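Local coordinates for putative pectin lyase (Geobacillus virus E2, PDB 7CHU), which forms the trimeric tailspike of a deep-sea thermophilic bacteriophage and, with its pectin lyase-like fold, probably recognises or degrades polysaccharide on the host surface, at residues N502-K507 with K514-T519; V485-T490 with S494-S499. All coordinates share one frame; numbering follows the deposited sequence.

Interaction 1 of 2, residues N502-K507 with K514-T519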
# COMPACT_ATOMS: atom_id res chain seq x y z
N ASN A 502 -53.94 22.86 -35.34
CA ASN A 502 -53.91 21.44 -34.94
C ASN A 502 -54.03 20.50 -36.13
O ASN A 502 -54.57 19.40 -36.02
CB ASN A 502 -54.99 21.14 -33.90
CG ASN A 502 -54.78 21.88 -32.60
OD1 ASN A 502 -53.66 21.96 -32.08
ND2 ASN A 502 -55.86 22.45 -32.08
N LYS A 503 -53.50 20.90 -37.28
CA LYS A 503 -53.47 20.06 -38.46
C LYS A 503 -52.07 19.52 -38.72
O LYS A 503 -51.07 20.22 -38.48
CB LYS A 503 -53.96 20.84 -39.67
CG LYS A 503 -55.46 21.10 -39.62
CD LYS A 503 -55.93 21.85 -40.83
CE LYS A 503 -57.44 22.06 -40.77
NZ LYS A 503 -57.85 22.84 -41.97
N LEU A 504 -52.00 18.28 -39.20
CA LEU A 504 -50.75 17.70 -39.66
C LEU A 504 -50.32 18.39 -40.95
O LEU A 504 -51.09 18.44 -41.91
CB LEU A 504 -50.90 16.20 -39.90
CG LEU A 504 -49.63 15.52 -40.42
CD1 LEU A 504 -48.55 15.47 -39.32
CD2 LEU A 504 -49.92 14.11 -40.90
N LYS A 505 -49.10 18.95 -40.96
CA LYS A 505 -48.62 19.71 -42.10
C LYS A 505 -47.20 19.29 -42.41
O LYS A 505 -46.54 18.61 -41.62
CB LYS A 505 -48.68 21.23 -41.85
CG LYS A 505 -50.07 21.76 -41.52
CD LYS A 505 -50.13 23.28 -41.56
CE LYS A 505 -51.53 23.76 -41.14
NZ LYS A 505 -51.61 25.24 -41.09
N PHE A 506 -46.75 19.68 -43.60
CA PHE A 506 -45.39 19.42 -44.06
C PHE A 506 -44.85 20.68 -44.70
O PHE A 506 -45.46 21.22 -45.63
CB PHE A 506 -45.38 18.25 -45.05
CG PHE A 506 -43.99 17.84 -45.52
CD1 PHE A 506 -43.11 17.25 -44.64
CD2 PHE A 506 -43.61 18.01 -46.84
CE1 PHE A 506 -41.85 16.85 -45.06
CE2 PHE A 506 -42.35 17.62 -47.28
CZ PHE A 506 -41.47 17.03 -46.38
N LYS A 507 -43.72 21.19 -44.20
CA LYS A 507 -43.00 22.24 -44.92
C LYS A 507 -42.02 21.55 -45.86
O LYS A 507 -41.06 20.91 -45.41
CB LYS A 507 -42.27 23.19 -43.98
CG LYS A 507 -41.41 24.21 -44.71
CD LYS A 507 -40.68 25.17 -43.73
CE LYS A 507 -41.61 26.28 -43.25
NZ LYS A 507 -40.96 27.25 -42.32
N LYS A 514 -47.40 23.02 -46.38
CA LYS A 514 -48.55 22.41 -47.02
C LYS A 514 -49.29 21.52 -46.03
O LYS A 514 -48.70 20.98 -45.10
CB LYS A 514 -48.13 21.60 -48.25
CG LYS A 514 -47.20 22.40 -49.15
CD LYS A 514 -46.95 21.69 -50.43
CE LYS A 514 -48.08 21.92 -51.39
NZ LYS A 514 -48.12 23.35 -51.79
N ILE A 515 -50.60 21.36 -46.26
CA ILE A 515 -51.42 20.48 -45.44
C ILE A 515 -51.27 19.05 -45.95
O ILE A 515 -51.27 18.82 -47.16
CB ILE A 515 -52.89 20.93 -45.46
CG1 ILE A 515 -53.05 22.19 -44.60
CG2 ILE A 515 -53.82 19.80 -44.98
CD1 ILE A 515 -54.40 22.85 -44.65
N VAL A 516 -51.05 18.11 -45.04
CA VAL A 516 -51.02 16.70 -45.43
C VAL A 516 -52.46 16.24 -45.60
O VAL A 516 -53.25 16.28 -44.65
CB VAL A 516 -50.28 15.85 -44.39
CG1 VAL A 516 -50.34 14.39 -44.80
CG2 VAL A 516 -48.81 16.31 -44.22
N THR A 517 -52.81 15.81 -46.81
CA THR A 517 -54.21 15.50 -47.11
C THR A 517 -54.66 14.21 -46.43
O THR A 517 -54.02 13.16 -46.56
CB THR A 517 -54.40 15.36 -48.62
OG1 THR A 517 -54.04 16.59 -49.27
CG2 THR A 517 -55.85 15.02 -48.96
N LEU A 518 -55.79 14.29 -45.73
CA LEU A 518 -56.39 13.18 -45.02
C LEU A 518 -57.78 12.89 -45.59
O LEU A 518 -58.50 13.82 -45.96
CB LEU A 518 -56.51 13.49 -43.52
CG LEU A 518 -55.25 14.07 -42.86
CD1 LEU A 518 -55.56 14.54 -41.44
CD2 LEU A 518 -54.13 13.04 -42.87
N THR A 519 -58.17 11.62 -45.62
CA THR A 519 -59.57 11.31 -45.97
C THR A 519 -60.36 10.69 -44.80
O THR A 519 -61.50 11.08 -44.55
CB THR A 519 -59.69 10.35 -47.17
OG1 THR A 519 -59.63 8.99 -46.72
CG2 THR A 519 -58.58 10.58 -48.18
OXT THR A 519 -59.89 9.78 -44.09
O HOH W 1 -53.55 17.37 -42.30
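Lys-514 and Phe-506 form an antiparallel hydrogen-bonded pair: Lys-514 N donates to Phe-506 O at 2.8 Å, and Phe-506 N returns a bond to Lys-514 O that is nearly straight, 170° at the hydrogen. The methylenes of Lys-514 start beside Phe-506 O, but the chain bends at its third and fourth torsions and carries the amine away from the hairpin. Ile-515 faces Lys-505 as the non-hydrogen-bonded pair, with CA atoms 4.4 Å apart. On that face the extended Lys-505 chain crosses the isoleucine obliquely, bringing its CE to 4.1 Å from Ile-515 CG1, while its NZ runs on to salt bridges with Asp-498 and Asp-501. Val-516 continues the ladder, its N donating to Leu-504 O over 3.1 Å. Water 1 donates to that same oxygen and to Val-516 O, bridging the two backbones where they begin to diverge. The valine's CB and CG1, the latter anti to the backbone N (chi1 177°), lie against Leu-504 CD2, while CG2 reaches both Leu-504 CG and Phe-506 CB. From Ile-515 on, the chain also meets the other subunits: Ile-515, Thr-517 and Thr-519 make backbone hydrogen bonds to them, and Val-516 packs on its counterparts in both. Within the chain, strand 503-507 is the middle of a three-stranded antiparallel sheet, between 494-498 and 513-515, and Leu-495 of the former touches Leu-504, Phe-506 and Val-516.

Interaction 2 of 2, residues V485-T490 with S494-S499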
# COMPACT_ATOMS: atom_id res chain seq x y z
N VAL A 485 -46.44 22.71 -32.82
CA VAL A 485 -45.48 23.81 -32.86
C VAL A 485 -45.92 24.81 -33.92
O VAL A 485 -46.76 24.51 -34.77
CB VAL A 485 -44.04 23.34 -33.17
CG1 VAL A 485 -43.53 22.39 -32.10
CG2 VAL A 485 -43.99 22.67 -34.57
N THR A 486 -45.29 25.98 -33.91
CA THR A 486 -45.58 27.00 -34.90
C THR A 486 -44.94 26.64 -36.24
O THR A 486 -43.86 26.04 -36.29
CB THR A 486 -45.05 28.36 -34.45
OG1 THR A 486 -43.62 28.35 -34.51
CG2 THR A 486 -45.51 28.67 -33.02
N ALA A 487 -45.60 27.05 -37.32
CA ALA A 487 -45.10 26.77 -38.66
C ALA A 487 -43.77 27.48 -38.91
O ALA A 487 -42.86 26.89 -39.52
CB ALA A 487 -46.13 27.18 -39.71
N SER A 488 -43.63 28.73 -38.44
CA SER A 488 -42.40 29.47 -38.69
C SER A 488 -41.19 28.85 -38.01
O SER A 488 -40.05 29.16 -38.40
CB SER A 488 -42.55 30.93 -38.24
OG SER A 488 -42.93 30.99 -36.87
N SER A 489 -41.38 27.98 -37.02
CA SER A 489 -40.22 27.37 -36.38
C SER A 489 -39.66 26.19 -37.16
O SER A 489 -38.60 25.67 -36.79
CB SER A 489 -40.57 26.91 -34.95
OG SER A 489 -41.35 25.71 -34.93
N THR A 490 -40.33 25.76 -38.23
CA THR A 490 -39.97 24.54 -38.93
C THR A 490 -38.89 24.83 -39.97
O THR A 490 -38.90 25.86 -40.65
CB THR A 490 -41.21 23.91 -39.57
OG1 THR A 490 -41.79 24.84 -40.48
CG2 THR A 490 -42.25 23.60 -38.52
N SER A 494 -39.92 19.36 -43.15
CA SER A 494 -40.33 19.13 -41.77
C SER A 494 -41.79 18.70 -41.70
O SER A 494 -42.67 19.40 -42.21
CB SER A 494 -40.15 20.38 -40.92
OG SER A 494 -38.78 20.61 -40.70
N LEU A 495 -42.04 17.59 -41.02
CA LEU A 495 -43.39 17.14 -40.70
C LEU A 495 -43.71 17.55 -39.26
O LEU A 495 -42.88 17.37 -38.36
CB LEU A 495 -43.49 15.63 -40.88
CG LEU A 495 -44.82 14.90 -40.84
CD1 LEU A 495 -45.72 15.31 -42.02
CD2 LEU A 495 -44.51 13.41 -40.85
N PHE A 496 -44.89 18.15 -39.05
CA PHE A 496 -45.28 18.68 -37.74
C PHE A 496 -46.80 18.83 -37.70
O PHE A 496 -47.46 18.85 -38.73
CB PHE A 496 -44.62 20.03 -37.45
CG PHE A 496 -45.07 21.15 -38.37
CD1 PHE A 496 -45.87 22.18 -37.90
CD2 PHE A 496 -44.67 21.16 -39.71
CE1 PHE A 496 -46.28 23.20 -38.76
CE2 PHE A 496 -45.07 22.18 -40.57
CZ PHE A 496 -45.87 23.20 -40.09
N VAL A 497 -47.33 18.95 -36.49
CA VAL A 497 -48.69 19.45 -36.28
C VAL A 497 -48.61 20.94 -35.95
O VAL A 497 -47.94 21.35 -34.98
CB VAL A 497 -49.41 18.67 -35.17
CG1 VAL A 497 -50.77 19.29 -34.90
CG2 VAL A 497 -49.56 17.21 -35.57
N ASP A 498 -49.29 21.76 -36.75
CA ASP A 498 -49.30 23.21 -36.60
C ASP A 498 -50.16 23.63 -35.40
O ASP A 498 -51.37 23.36 -35.38
CB ASP A 498 -49.83 23.83 -37.89
CG ASP A 498 -49.68 25.34 -37.94
OD1 ASP A 498 -49.43 26.00 -36.91
OD2 ASP A 498 -49.84 25.89 -39.03
N SER A 499 -49.57 24.35 -34.44
CA SER A 499 -50.33 24.77 -33.27
C SER A 499 -51.37 25.84 -33.60
O SER A 499 -52.25 26.08 -32.78
CB SER A 499 -49.39 25.28 -32.17
OG SER A 499 -48.66 26.42 -32.61
O HOH W 2 -48.16 28.20 -36.75
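Thr-490 sets its methyl squarely on the ring of Phe-496. CG2 stands 3.6 Å from the ring centroid and only 9° off the ring normal, a CH-pi contact over one face in which the two side chains cross at about a right angle. The threonine's other branch, OG1, donates to Ala-487 O in the plane of that carbonyl, which probably helps to keep CG2 over the ring. Phe-496 itself has CG between its backbone N and carbonyl carbon (chi1 65°), which swings the ring under the 485-490 loop. Val-485 approaches the ring obliquely, its CG2 lying 3.9 Å from Phe-496 CD1. At the far end of the ring Ala-487 brings its CA and CB close to CE1 and CZ.

In the loop that closes over this aromatic, residues 487-489 take helical backbone angles without the regular helix bonds; Thr-486 O accepts from N and OG of Ser-489, and Ala-487 O from N and OG1 of Thr-490. The loop precedes strand 494-498, an edge strand, within this chain, of the C-terminal three-stranded antiparallel sheet. In the third subunit, a strand pairs antiparallel with Ser-494 and Leu-495, continuing the sheet across the interface.

At the other end, Val-485 forms a single backbone bridge with Asp-498. Val-485 N donates to Val-497 O at 3.0 Å, and Val-485 O accepts from Ser-499 N, which sits 51° out of the carbonyl plane. Asp-498 turns its carboxylate toward Ala-487: water 2 accepts from Ala-487 N and donates to Asp-498 OD1, while OD2 has Lys-505 as its partner.

Strands 494-498 and 503-507 are neighbours in one small sheet, so interactions 1 and 2 are built on adjacent strands, their centres 10 Å apart. Both are partly buried and both touch the third subunit. Interaction 1 is the more regular: a beta hairpin with a three-bond ladder and aliphatic packing, its Val-516 meeting its counterparts in the trimer. Interaction 2 has two bonds at one backbone bridge and relies on a loop folded over an aromatic ring, with exposed Thr-486 and Ser-499 at its margin. Lys-505 joins them directly, its N probably hydrogen-bonded to Phe-496 O and its amine connecting the two contacts.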